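Local coordinates for type IV pilus assembly protein PilF (Thermus thermophilus HB8, PDB 5OIU) that probably hydrolyses ATP as a hexameric AAA+ motor to power the assembly of type IVa pili, at residues 279-283 against 284-288; 166-169 against 170-173; 357-360 against 361-365; 12-15 against 16-19. One frame throughout, in Å; residues are numbered along the deposited sequence.

Contact 1 of 4, residues 279-283 against 284-288. With ZN (zinc ion), chain S.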
ATOM      1  N   ARG C 279      26.254 -17.154 -23.451  1.00 41.27           N
ATOM      2  CA  ARG C 279      26.978 -17.734 -24.563  1.00 40.55           C
ATOM      3  C   ARG C 279      28.174 -18.523 -24.045  1.00 45.49           C
ATOM      4  O   ARG C 279      28.808 -18.161 -23.045  1.00 44.93           O
ATOM      5  CB  ARG C 279      27.429 -16.650 -25.535  1.00 42.31           C
ATOM      6  CG  ARG C 279      26.302 -16.142 -26.393  1.00 45.63           C
ATOM      7  CD  ARG C 279      26.836 -15.286 -27.500  1.00 45.74           C
ATOM      8  NE  ARG C 279      27.458 -14.087 -26.960  1.00 46.87           N
ATOM      9  CZ  ARG C 279      28.244 -13.263 -27.652  1.00 47.52           C
ATOM     10  NH1 ARG C 279      28.527 -13.504 -28.929  1.00 41.43           N
ATOM     11  NH2 ARG C 279      28.752 -12.194 -27.056  1.00 44.35           N
ATOM     12  N   ARG C 280      28.475 -19.606 -24.747  1.00 39.73           N
ATOM     13  CA  ARG C 280      29.417 -20.615 -24.311  1.00 41.47           C
ATOM     14  C   ARG C 280      30.753 -20.430 -25.025  1.00 45.09           C
ATOM     15  O   ARG C 280      30.795 -20.359 -26.258  1.00 42.50           O
ATOM     16  CB  ARG C 280      28.829 -21.988 -24.606  1.00 45.09           C
ATOM     17  CG  ARG C 280      29.609 -23.119 -24.055  1.00 46.61           C
ATOM     18  CD  ARG C 280      28.785 -24.368 -24.147  1.00 53.26           C
ATOM     19  NE  ARG C 280      29.394 -25.431 -23.364  1.00 60.40           N
ATOM     20  CZ  ARG C 280      28.817 -26.599 -23.130  1.00 59.19           C
ATOM     21  NH1 ARG C 280      27.607 -26.850 -23.631  1.00 58.60           N
ATOM     22  NH2 ARG C 280      29.452 -27.505 -22.399  1.00 51.23           N
ATOM     23  N   VAL C 281      31.842 -20.358 -24.252  1.00 40.05           N
ATOM     24  CA  VAL C 281      33.155 -20.118 -24.842  1.00 45.24           C
ATOM     25  C   VAL C 281      33.527 -21.257 -25.785  1.00 44.71           C
ATOM     26  O   VAL C 281      33.408 -22.439 -25.431  1.00 43.32           O
ATOM     27  CB  VAL C 281      34.213 -19.962 -23.736  1.00 45.87           C
ATOM     28  CG1 VAL C 281      35.604 -19.920 -24.345  1.00 44.96           C
ATOM     29  CG2 VAL C 281      33.952 -18.710 -22.900  1.00 46.44           C
ATOM     30  N   CYS C 282      33.994 -20.904 -26.985  1.00 46.92           N
ATOM     31  CA  CYS C 282      34.514 -21.901 -27.915  1.00 46.32           C
ATOM     32  C   CYS C 282      35.629 -22.726 -27.279  1.00 52.76           C
ATOM     33  O   CYS C 282      36.472 -22.213 -26.539  1.00 54.12           O
ATOM     34  CB  CYS C 282      35.034 -21.231 -29.187  1.00 52.65           C
ATOM     35  SG  CYS C 282      35.937 -22.363 -30.322  1.00 60.73           S
ATOM     36  N   GLU C 283      35.636 -24.020 -27.574  1.00 59.95           N
ATOM     37  CA  GLU C 283      36.566 -24.914 -26.901  1.00 63.65           C
ATOM     38  C   GLU C 283      37.956 -24.901 -27.511  1.00 62.97           C
ATOM     39  O   GLU C 283      38.903 -25.333 -26.849  1.00 61.32           O
ATOM     40  CB  GLU C 283      36.031 -26.343 -26.917  1.00 68.95           C
ATOM     41  CG  GLU C 283      34.872 -26.558 -25.994  1.00 71.10           C
ATOM     42  CD  GLU C 283      35.280 -26.542 -24.532  1.00 78.63           C
ATOM     43  OE1 GLU C 283      36.461 -26.241 -24.225  1.00 76.31           O
ATOM     44  OE2 GLU C 283      34.408 -26.844 -23.688  1.00 85.54           O
ATOM     45  N   HIS C 284      38.095 -24.408 -28.742  1.00 62.49           N
ATOM     46  CA  HIS C 284      39.331 -24.551 -29.499  1.00 65.99           C
ATOM     47  C   HIS C 284      40.203 -23.301 -29.499  1.00 66.77           C
ATOM     48  O   HIS C 284      41.390 -23.398 -29.826  1.00 68.91           O
ATOM     49  CB  HIS C 284      39.012 -24.958 -30.945  1.00 71.57           C
ATOM     50  CG  HIS C 284      38.220 -26.226 -31.052  1.00 80.86           C
ATOM     51  ND1 HIS C 284      37.169 -26.379 -31.935  1.00 82.10           N
ATOM     52  CD2 HIS C 284      38.318 -27.398 -30.377  1.00 81.62           C
ATOM     53  CE1 HIS C 284      36.654 -27.588 -31.797  1.00 80.12           C
ATOM     54  NE2 HIS C 284      37.331 -28.226 -30.857  1.00 83.05           N
ATOM     55  N   CYS C 285      39.656 -22.132 -29.159  1.00 63.73           N
ATOM     56  CA  CYS C 285      40.476 -20.950 -28.930  1.00 56.24           C
ATOM     57  C   CYS C 285      40.370 -20.459 -27.494  1.00 56.45           C
ATOM     58  O   CYS C 285      40.665 -19.295 -27.217  1.00 59.32           O
ATOM     59  CB  CYS C 285      40.096 -19.830 -29.892  1.00 61.36           C
ATOM     60  SG  CYS C 285      38.389 -19.369 -29.779  1.00 58.36           S
ATOM     61  N   LYS C 286      39.951 -21.319 -26.576  1.00 56.97           N
ATOM     62  CA  LYS C 286      39.816 -20.906 -25.193  1.00 59.15           C
ATOM     63  C   LYS C 286      41.189 -20.598 -24.609  1.00 61.70           C
ATOM     64  O   LYS C 286      42.195 -21.204 -24.975  1.00 63.23           O
ATOM     65  CB  LYS C 286      39.107 -21.988 -24.371  1.00 51.06           C
ATOM     66  CG  LYS C 286      38.772 -21.552 -22.958  1.00 51.98           C
ATOM     67  CD  LYS C 286      38.302 -22.701 -22.073  1.00 55.46           C
ATOM     68  CE  LYS C 286      36.910 -23.174 -22.432  1.00 51.90           C
ATOM     69  NZ  LYS C 286      36.366 -24.040 -21.337  1.00 61.37           N
ATOM     70  N   VAL C 287      41.228 -19.642 -23.683  1.00 62.66           N
ATOM     71  CA  VAL C 287      42.491 -19.148 -23.161  1.00 59.45           C
ATOM     72  C   VAL C 287      42.238 -18.566 -21.774  1.00 58.64           C
ATOM     73  O   VAL C 287      41.116 -18.171 -21.449  1.00 59.81           O
ATOM     74  CB  VAL C 287      43.101 -18.117 -24.139  1.00 64.72           C
ATOM     75  CG1 VAL C 287      42.349 -16.810 -24.084  1.00 61.75           C
ATOM     76  CG2 VAL C 287      44.504 -17.882 -23.778  1.00 73.99           C
ATOM     77  N   GLU C 288      43.275 -18.552 -20.937  1.00 55.28           N
ATOM     78  CA  GLU C 288      43.139 -18.025 -19.587  1.00 57.88           C
ATOM     79  C   GLU C 288      43.290 -16.510 -19.584  1.00 59.47           C
ATOM     80  O   GLU C 288      43.945 -15.925 -20.451  1.00 59.51           O
ATOM     81  CB  GLU C 288      44.176 -18.640 -18.644  1.00 56.86           C
ATOM     82  CG  GLU C 288      43.689 -19.901 -17.966  1.00 60.03           C
ATOM     83  CD  GLU C 288      44.627 -20.416 -16.886  1.00 67.44           C
ATOM     84  OE1 GLU C 288      45.553 -19.670 -16.487  1.00 68.23           O
ATOM     85  OE2 GLU C 288      44.422 -21.571 -16.434  1.00 65.01           O
TER
HETATM   86 ZN    ZN S 503      37.008 -20.479 -31.452  1.00 60.01          ZN
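Between Cys282 and Cys285 the backbone turns sharply, linking the end of strand 269-281 to the start of strand 286-289. The N-H of His284 points back at the sulfur two residues earlier, and the hydrogen bond from His284 N to Cys282 SG is 3.4 Å long and nearly straight at 165°. Both cysteine sulfurs sit on the same zinc ion: Cys282 SG and Cys285 SG each lie 2.4 Å from the metal. They reach it by different rotations, Cys282 with SG anti to its backbone N (chi1 171°), Cys285 with SG tucked between backbone N and carbonyl carbon (chi1 58°). Cys320 binds the same zinc ion, and Cys317 completes the four cysteines of the site. Lys286 lies alongside Glu283, the two pointing the same way, and their salt bridge is long, OE1 of Glu283 standing 3.6 Å from NZ of Lys286; that ammonium also donates to the carbonyl of Gly377. The aliphatic part of Lys286 crosses Val281 at about a right angle, CG1 of Val281 meeting CG of Lys286 at 3.8 Å. Zinc and the amide of His284 thus share the Cys282 sulfur, and both would be expected to stabilise it as a thiolate.

Contact 2 of 4, residues 166-169 against 170-173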
ATOM      1  N   ILE C 166       9.322 -36.607 -14.696  1.00 33.70           N
ATOM      2  CA  ILE C 166       8.289 -36.904 -13.707  1.00 36.34           C
ATOM      3  C   ILE C 166       6.963 -37.391 -14.286  1.00 31.00           C
ATOM      4  O   ILE C 166       6.106 -37.830 -13.507  1.00 36.38           O
ATOM      5  CB  ILE C 166       8.019 -35.689 -12.785  1.00 40.70           C
ATOM      6  CG1 ILE C 166       7.335 -34.547 -13.559  1.00 36.23           C
ATOM      7  CG2 ILE C 166       9.302 -35.243 -12.090  1.00 34.93           C
ATOM      8  CD1 ILE C 166       6.898 -33.388 -12.707  1.00 29.90           C
ATOM      9  N   ALA C 167       6.753 -37.335 -15.602  1.00 36.06           N
ATOM     10  CA  ALA C 167       5.471 -37.769 -16.186  1.00 37.94           C
ATOM     11  C   ALA C 167       5.501 -39.275 -16.494  1.00 38.22           C
ATOM     12  O   ALA C 167       5.494 -39.735 -17.637  1.00 38.46           O
ATOM     13  CB  ALA C 167       5.132 -36.936 -17.417  1.00 31.48           C
ATOM     14  N   THR C 168       5.496 -40.057 -15.429  1.00 34.72           N
ATOM     15  CA  THR C 168       5.538 -41.499 -15.520  1.00 34.87           C
ATOM     16  C   THR C 168       4.176 -42.075 -15.928  1.00 37.75           C
ATOM     17  O   THR C 168       3.135 -41.440 -15.733  1.00 38.37           O
ATOM     18  CB  THR C 168       5.995 -42.043 -14.179  1.00 37.89           C
ATOM     19  OG1 THR C 168       5.166 -41.486 -13.146  1.00 38.20           O
ATOM     20  CG2 THR C 168       7.432 -41.617 -13.940  1.00 34.85           C
ATOM     21  N   PRO C 169       4.156 -43.282 -16.513  1.00 33.39           N
ATOM     22  CA  PRO C 169       2.877 -43.852 -16.989  1.00 32.12           C
ATOM     23  C   PRO C 169       1.845 -44.142 -15.892  1.00 32.81           C
ATOM     24  O   PRO C 169       0.679 -44.363 -16.226  1.00 32.61           O
ATOM     25  CB  PRO C 169       3.295 -45.151 -17.703  1.00 28.98           C
ATOM     26  CG  PRO C 169       4.777 -45.014 -17.970  1.00 32.35           C
ATOM     27  CD  PRO C 169       5.322 -44.104 -16.896  1.00 33.60           C
ATOM     28  N   ASP C 170       2.206 -44.162 -14.613  1.00 26.79           N
ATOM     29  CA  ASP C 170       1.124 -44.233 -13.635  1.00 35.09           C
ATOM     30  C   ASP C 170       0.359 -42.917 -13.483  1.00 34.94           C
ATOM     31  O   ASP C 170      -0.620 -42.888 -12.736  1.00 34.88           O
ATOM     32  CB  ASP C 170       1.668 -44.641 -12.266  1.00 33.16           C
ATOM     33  CG  ASP C 170       2.819 -43.759 -11.829  1.00 43.33           C
ATOM     34  OD1 ASP C 170       3.389 -43.070 -12.725  1.00 40.69           O
ATOM     35  OD2 ASP C 170       3.146 -43.745 -10.616  1.00 36.37           O
ATOM     36  N   LYS C 171       0.772 -41.837 -14.153  1.00 36.58           N
ATOM     37  CA  LYS C 171       0.257 -40.493 -13.892  1.00 39.67           C
ATOM     38  C   LYS C 171      -0.419 -39.893 -15.127  1.00 37.83           C
ATOM     39  O   LYS C 171      -0.035 -40.178 -16.266  1.00 38.73           O
ATOM     40  CB  LYS C 171       1.389 -39.548 -13.428  1.00 34.25           C
ATOM     41  CG  LYS C 171       2.035 -39.887 -12.084  1.00 36.79           C
ATOM     42  CD  LYS C 171       3.042 -38.814 -11.673  1.00 34.99           C
ATOM     43  CE  LYS C 171       4.215 -39.374 -10.885  1.00 39.09           C
ATOM     44  NZ  LYS C 171       5.436 -38.477 -10.971  1.00 47.21           N
ATOM     45  N   ASN C 172      -1.430 -39.044 -14.904  1.00 36.73           N
ATOM     46  CA  ASN C 172      -2.028 -38.251 -15.981  1.00 35.28           C
ATOM     47  C   ASN C 172      -1.360 -36.878 -15.988  1.00 35.40           C
ATOM     48  O   ASN C 172      -1.554 -36.082 -15.060  1.00 35.05           O
ATOM     49  CB  ASN C 172      -3.547 -38.124 -15.837  1.00 33.86           C
ATOM     50  CG  ASN C 172      -4.174 -37.198 -16.908  1.00 33.80           C
ATOM     51  OD1 ASN C 172      -3.629 -37.037 -18.002  1.00 31.30           O
ATOM     52  ND2 ASN C 172      -5.329 -36.595 -16.584  1.00 29.56           N
ATOM     53  N   THR C 173      -0.572 -36.617 -17.032  1.00 28.46           N
ATOM     54  CA  THR C 173       0.071 -35.334 -17.273  1.00 29.38           C
ATOM     55  C   THR C 173      -0.673 -34.582 -18.367  1.00 32.94           C
ATOM     56  O   THR C 173      -0.851 -35.105 -19.471  1.00 34.57           O
ATOM     57  CB  THR C 173       1.521 -35.542 -17.685  1.00 34.73           C
ATOM     58  OG1 THR C 173       2.166 -36.342 -16.684  1.00 37.50           O
ATOM     59  CG2 THR C 173       2.247 -34.187 -17.874  1.00 32.82           C
TER
HETATM   60  O   HOH W   1       7.016 -40.900 -11.047  1.00 42.43           O
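Lys171 reaches back across a type I beta turn, Thr168 to Lys171, to the carbonyl at the end of helix 155-166. The turn lies in the crossover from that P-loop helix to strand 173-177, and Lys171 N closes it on Thr168 O at 2.9 Å. The packed side is where Ala167, centre of an inverse gamma turn, meets the strand: its CB lies 3.1 Å from OG1 of Thr173, with Ile187 against both residues. Ile166, beside them, is buried on strands 214-217 and 238-243. The polar side is wetter. OG1 of Thr168 lies alongside the carboxylate of Asp170 and donates to OD1, although the modelled 2.4 Å is too short to be trusted in detail. A water donates to the same hydroxyl and accepts from Lys171 NZ, bridging the two side chains. Another subunit approaches the turn as well, Arg39 of that chain bonding to the carbonyl of Lys171. The lysine chain, with CG anti to the carbonyl carbon (chi1 -65°), runs back past the threonine, bringing CE within 3.2 Å of Thr168 OG1. Its ammonium nitrogen NZ finally meets Ile166 O at 2.7 Å, in the carbonyl plane.

Contact 3 of 4, residues 357-360 against 361-365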
ATOM      1  N   ILE C 357      16.206 -13.165   2.525  1.00 46.12           N
ATOM      2  CA  ILE C 357      15.915 -14.351   3.333  1.00 52.13           C
ATOM      3  C   ILE C 357      16.341 -15.616   2.595  1.00 48.83           C
ATOM      4  O   ILE C 357      17.036 -16.475   3.152  1.00 49.83           O
ATOM      5  CB  ILE C 357      14.424 -14.424   3.711  1.00 51.07           C
ATOM      6  CG1 ILE C 357      14.040 -13.343   4.720  1.00 47.25           C
ATOM      7  CG2 ILE C 357      14.123 -15.810   4.272  1.00 51.41           C
ATOM      8  CD1 ILE C 357      12.614 -12.851   4.546  1.00 40.48           C
ATOM      9  N   ALA C 358      15.919 -15.757   1.330  1.00 42.02           N
ATOM     10  CA  ALA C 358      16.269 -16.966   0.583  1.00 44.10           C
ATOM     11  C   ALA C 358      17.770 -17.090   0.401  1.00 48.16           C
ATOM     12  O   ALA C 358      18.304 -18.203   0.368  1.00 51.42           O
ATOM     13  CB  ALA C 358      15.577 -16.984  -0.784  1.00 40.64           C
ATOM     14  N   ARG C 359      18.467 -15.957   0.285  1.00 47.53           N
ATOM     15  CA  ARG C 359      19.911 -15.996   0.120  1.00 49.76           C
ATOM     16  C   ARG C 359      20.592 -16.413   1.411  1.00 51.40           C
ATOM     17  O   ARG C 359      21.600 -17.132   1.386  1.00 52.38           O
ATOM     18  CB  ARG C 359      20.414 -14.632  -0.334  1.00 45.10           C
ATOM     19  CG  ARG C 359      20.309 -14.434  -1.794  1.00 47.84           C
ATOM     20  CD  ARG C 359      21.621 -13.982  -2.279  1.00 49.66           C
ATOM     21  NE  ARG C 359      21.857 -12.619  -1.856  1.00 46.33           N
ATOM     22  CZ  ARG C 359      23.029 -12.010  -1.965  1.00 56.28           C
ATOM     23  NH1 ARG C 359      24.069 -12.656  -2.489  1.00 52.77           N
ATOM     24  NH2 ARG C 359      23.155 -10.754  -1.557  1.00 64.98           N
ATOM     25  N   ARG C 360      20.057 -15.961   2.549  1.00 49.70           N
ATOM     26  CA  ARG C 360      20.640 -16.311   3.839  1.00 55.72           C
ATOM     27  C   ARG C 360      20.567 -17.817   4.074  1.00 56.88           C
ATOM     28  O   ARG C 360      21.580 -18.457   4.378  1.00 60.54           O
ATOM     29  CB  ARG C 360      19.929 -15.540   4.955  1.00 61.51           C
ATOM     30  CG  ARG C 360      20.729 -15.449   6.246  1.00 63.99           C
ATOM     31  CD  ARG C 360      20.065 -14.532   7.269  1.00 67.85           C
ATOM     32  NE  ARG C 360      18.600 -14.522   7.197  1.00 73.50           N
ATOM     33  CZ  ARG C 360      17.804 -15.550   7.508  1.00 69.55           C
ATOM     34  NH1 ARG C 360      18.307 -16.718   7.906  1.00 58.45           N
ATOM     35  NH2 ARG C 360      16.487 -15.407   7.401  1.00 64.85           N
ATOM     36  N   LYS C 361      19.373 -18.408   3.898  1.00 58.51           N
ATOM     37  CA  LYS C 361      19.177 -19.867   3.967  1.00 59.06           C
ATOM     38  C   LYS C 361      19.912 -20.625   2.856  1.00 55.91           C
ATOM     39  O   LYS C 361      19.708 -21.840   2.722  1.00 59.20           O
ATOM     40  CB  LYS C 361      17.683 -20.200   3.936  1.00 50.00           C
ATOM     41  CG  LYS C 361      16.871 -19.330   4.885  1.00 55.03           C
ATOM     42  CD  LYS C 361      15.514 -19.939   5.250  1.00 66.07           C
ATOM     43  CE  LYS C 361      15.626 -21.229   6.090  1.00 61.32           C
ATOM     44  NZ  LYS C 361      16.727 -21.235   7.091  1.00 65.17           N
ATOM     45  N   GLY C 362      20.737 -19.989   2.037  1.00 53.77           N
ATOM     46  CA  GLY C 362      21.629 -20.689   1.143  1.00 56.31           C
ATOM     47  C   GLY C 362      21.296 -20.723  -0.351  1.00 52.02           C
ATOM     48  O   GLY C 362      21.840 -21.577  -1.056  1.00 61.44           O
ATOM     49  N   MET C 363      20.446 -19.828  -0.848  1.00 51.21           N
ATOM     50  CA  MET C 363      20.179 -19.761  -2.280  1.00 46.34           C
ATOM     51  C   MET C 363      21.266 -18.983  -2.998  1.00 45.51           C
ATOM     52  O   MET C 363      21.561 -17.840  -2.621  1.00 42.24           O
ATOM     53  CB  MET C 363      18.843 -19.092  -2.552  1.00 44.15           C
ATOM     54  CG  MET C 363      18.631 -18.790  -4.010  1.00 39.42           C
ATOM     55  SD  MET C 363      17.095 -17.905  -4.233  1.00 48.50           S
ATOM     56  CE  MET C 363      17.711 -16.250  -4.520  1.00 44.72           C
ATOM     57  N   LYS C 364      21.853 -19.595  -4.036  1.00 38.90           N
ATOM     58  CA  LYS C 364      22.752 -18.873  -4.927  1.00 40.38           C
ATOM     59  C   LYS C 364      21.960 -18.067  -5.954  1.00 46.53           C
ATOM     60  O   LYS C 364      20.921 -18.520  -6.460  1.00 41.67           O
ATOM     61  CB  LYS C 364      23.697 -19.832  -5.643  1.00 43.42           C
ATOM     62  CG  LYS C 364      24.456 -20.739  -4.717  1.00 53.23           C
ATOM     63  CD  LYS C 364      25.943 -20.760  -5.044  1.00 58.28           C
ATOM     64  CE  LYS C 364      26.793 -20.925  -3.768  1.00 65.07           C
ATOM     65  NZ  LYS C 364      27.093 -19.625  -3.069  1.00 67.94           N
ATOM     66  N   THR C 365      22.457 -16.858  -6.254  1.00 44.82           N
ATOM     67  CA  THR C 365      21.846 -15.998  -7.264  1.00 45.67           C
ATOM     68  C   THR C 365      22.360 -16.346  -8.652  1.00 39.26           C
ATOM     69  O   THR C 365      23.362 -17.040  -8.814  1.00 37.34           O
ATOM     70  CB  THR C 365      22.144 -14.512  -7.033  1.00 38.38           C
ATOM     71  OG1 THR C 365      23.552 -14.285  -7.167  1.00 39.86           O
ATOM     72  CG2 THR C 365      21.672 -14.046  -5.701  1.00 38.48           C
TER
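Arg359 and Thr365 meet at an oblique angle, methyl to methylene: CG2 of Thr365 lies 3.4 Å from CD of Arg359. The arginine bends at chi2 and chi3 and carries its guanidinium on past the methyl to Glu368 and Glu356, salt-bridging both. With OG1 between the backbone N and the carbonyl carbon (chi1 64°), Thr365 turns CG2 to the arginine, while OG1 caps the next helix. Replacing Arg359 with alanine would probably leave Glu368 and Glu356 without their shared cation and uncover the Thr365 methyl. On another side of the helix end, Met363 extends with CG anti to its backbone N (chi1 170°), and its SD rests 3.9 Å from CB of Ala358. The backbone between them is a Schellman motif: Met363 N bonds to Ala358 O at 3.0 Å, and Gly362 N to Arg359 O at 3.1 Å. Gly362, at positive phi, is the C-prime residue that turns the chain out of the helix. One residue earlier, Lys361 N still makes a nearly straight helical bond to Ile357 O. Helix 351-360 therefore stops here and helix 366-374 starts just beyond, with Ala358 and Met363 laid on Leu335 of strand 328-336 and Ile357 packed against helix 339-347.

Contact 4 of 4, residues 12-15 against 16-19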
ATOM      1  N   VAL C  12       8.342 -12.123 -48.083  1.00 45.23           N
ATOM      2  CA  VAL C  12       8.789 -12.591 -46.777  1.00 49.84           C
ATOM      3  C   VAL C  12       9.216 -14.047 -46.880  1.00 51.23           C
ATOM      4  O   VAL C  12      10.331 -14.416 -46.493  1.00 51.78           O
ATOM      5  CB  VAL C  12       7.691 -12.382 -45.713  1.00 46.72           C
ATOM      6  CG1 VAL C  12       8.131 -12.916 -44.358  1.00 40.50           C
ATOM      7  CG2 VAL C  12       7.363 -10.918 -45.584  1.00 44.78           C
ATOM      8  N   LYS C  13       8.360 -14.884 -47.476  1.00 52.60           N
ATOM      9  CA  LYS C  13       8.663 -16.308 -47.564  1.00 47.80           C
ATOM     10  C   LYS C  13       9.938 -16.560 -48.355  1.00 45.80           C
ATOM     11  O   LYS C  13      10.628 -17.554 -48.114  1.00 50.16           O
ATOM     12  CB  LYS C  13       7.481 -17.063 -48.171  1.00 51.49           C
ATOM     13  CG  LYS C  13       6.338 -17.292 -47.167  1.00 57.91           C
ATOM     14  CD  LYS C  13       5.194 -18.136 -47.737  1.00 63.87           C
ATOM     15  CE  LYS C  13       4.059 -18.297 -46.711  1.00 67.77           C
ATOM     16  NZ  LYS C  13       2.856 -19.010 -47.259  1.00 65.83           N
ATOM     17  N   GLN C  14      10.293 -15.659 -49.266  1.00 45.59           N
ATOM     18  CA  GLN C  14      11.521 -15.841 -50.030  1.00 43.91           C
ATOM     19  C   GLN C  14      12.752 -15.464 -49.218  1.00 45.46           C
ATOM     20  O   GLN C  14      13.766 -16.172 -49.266  1.00 49.12           O
ATOM     21  CB  GLN C  14      11.471 -15.017 -51.319  1.00 53.57           C
ATOM     22  CG  GLN C  14      12.565 -15.346 -52.341  1.00 53.35           C
ATOM     23  CD  GLN C  14      12.351 -14.645 -53.689  1.00 65.03           C
ATOM     24  OE1 GLN C  14      11.672 -13.616 -53.770  1.00 67.14           O
ATOM     25  NE2 GLN C  14      12.934 -15.204 -54.749  1.00 68.00           N
ATOM     26  N   VAL C  15      12.700 -14.357 -48.478  1.00 41.51           N
ATOM     27  CA  VAL C  15      13.897 -13.963 -47.745  1.00 42.51           C
ATOM     28  C   VAL C  15      14.134 -14.943 -46.614  1.00 43.12           C
ATOM     29  O   VAL C  15      15.286 -15.282 -46.306  1.00 40.07           O
ATOM     30  CB  VAL C  15      13.819 -12.486 -47.262  1.00 43.49           C
ATOM     31  CG1 VAL C  15      12.860 -12.289 -46.132  1.00 41.62           C
ATOM     32  CG2 VAL C  15      15.192 -11.984 -46.838  1.00 42.74           C
ATOM     33  N   ILE C  16      13.063 -15.481 -46.033  1.00 42.95           N
ATOM     34  CA  ILE C  16      13.232 -16.506 -45.012  1.00 47.33           C
ATOM     35  C   ILE C  16      13.786 -17.788 -45.633  1.00 44.19           C
ATOM     36  O   ILE C  16      14.739 -18.379 -45.105  1.00 41.04           O
ATOM     37  CB  ILE C  16      11.914 -16.738 -44.246  1.00 49.12           C
ATOM     38  CG1 ILE C  16      11.356 -15.396 -43.752  1.00 43.83           C
ATOM     39  CG2 ILE C  16      12.127 -17.730 -43.066  1.00 42.53           C
ATOM     40  CD1 ILE C  16      10.293 -15.490 -42.660  1.00 43.15           C
ATOM     41  N   ARG C  17      13.255 -18.194 -46.757  1.00 48.63           N
ATOM     42  CA  ARG C  17      13.817 -19.330 -47.429  1.00 44.97           C
ATOM     43  C   ARG C  17      15.281 -19.098 -47.685  1.00 44.59           C
ATOM     44  O   ARG C  17      16.070 -19.927 -47.389  1.00 43.30           O
ATOM     45  CB  ARG C  17      13.074 -19.664 -48.710  1.00 40.04           C
ATOM     46  CG  ARG C  17      13.577 -20.924 -49.378  1.00 46.41           C
ATOM     47  CD  ARG C  17      12.747 -21.363 -50.551  1.00 56.57           C
ATOM     48  NE  ARG C  17      12.755 -20.365 -51.613  1.00 75.77           N
ATOM     49  CZ  ARG C  17      11.733 -19.582 -51.967  1.00 56.47           C
ATOM     50  NH1 ARG C  17      10.564 -19.642 -51.357  1.00 42.97           N
ATOM     51  NH2 ARG C  17      11.900 -18.723 -52.949  1.00 51.30           N
ATOM     52  N   GLU C  18      15.637 -17.952 -48.221  1.00 41.08           N
ATOM     53  CA  GLU C  18      17.030 -17.682 -48.563  1.00 40.97           C
ATOM     54  C   GLU C  18      17.925 -17.607 -47.324  1.00 40.86           C
ATOM     55  O   GLU C  18      19.016 -18.197 -47.302  1.00 38.30           O
ATOM     56  CB  GLU C  18      17.140 -16.390 -49.375  1.00 44.76           C
ATOM     57  CG  GLU C  18      17.029 -16.580 -50.881  1.00 48.07           C
ATOM     58  CD  GLU C  18      18.114 -17.461 -51.458  1.00 53.76           C
ATOM     59  OE1 GLU C  18      19.130 -17.706 -50.756  1.00 52.04           O
ATOM     60  OE2 GLU C  18      17.956 -17.898 -52.630  1.00 60.75           O
ATOM     61  N   ALA C  19      17.498 -16.867 -46.291  1.00 37.96           N
ATOM     62  CA  ALA C  19      18.250 -16.831 -45.034  1.00 36.15           C
ATOM     63  C   ALA C  19      18.517 -18.238 -44.504  1.00 41.01           C
ATOM     64  O   ALA C  19      19.655 -18.576 -44.151  1.00 37.80           O
ATOM     65  CB  ALA C  19      17.503 -16.001 -43.984  1.00 33.80           C
TER
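Ile16 lies beside Val12, one turn back on helix 6-22, its CD1 3.8 Å from the valine CG1. This is the i to i+4 pairing of an amphipathic alpha-helix, and both side chains point the same way into the domain. CG1 of Ile16, anti to the carbonyl carbon (chi1 -51°), is swung back over the preceding turn and comes 3.1 Å from Val12 O, the same carbonyl that accepts from Ile16 N in a bond of 3.0 Å. Met67 of helix 57-67 packs against both residues, and Tyr85 and Leu94 of the antiparallel sheet also touch Ile16. A glycine at Ile16 would probably open a gap between Val12, Met67, Tyr85 and Leu94. Val15 is buried as well, and it and Gln14 lie on Tyr49 of strand 45-52. The helix bonds continue regularly, Glu18 N to Gln14 O at 2.8 Å and Ala19 N to Val15 O at 2.7 Å. On the more open flank Arg17 bends at chi3 and crosses Gln14, with the amide and guanidinium planes 43° apart. CA of Gln14 lies over one face of the guanidinium, and NH2 of Arg17 stands 3.5 Å from CG of Gln14.

In the fold
Along the chain the order is contact 4, contact 2, contact 1, contact 3, and none touches another. Contact 4 belongs to the N-terminal part, where helix 6-22 packs on the six-stranded antiparallel sheet; contacts 2 and 3 border the seven-stranded mixed sheet of the ATPase core, with centres 32 Å apart. Contact 1 starts where strand 269-281 of that same sheet runs out to the zinc site, 31 Å between centres from contact 3. Contacts 3 and 4 lie on opposite sides of the chain's centre, with their centres about 48 Å apart. One mixed sheet therefore connects the P-loop helix exit, the zinc site and the C-terminal helices, while contacts 1 and 2 also meet neighbouring subunits of the hexamer.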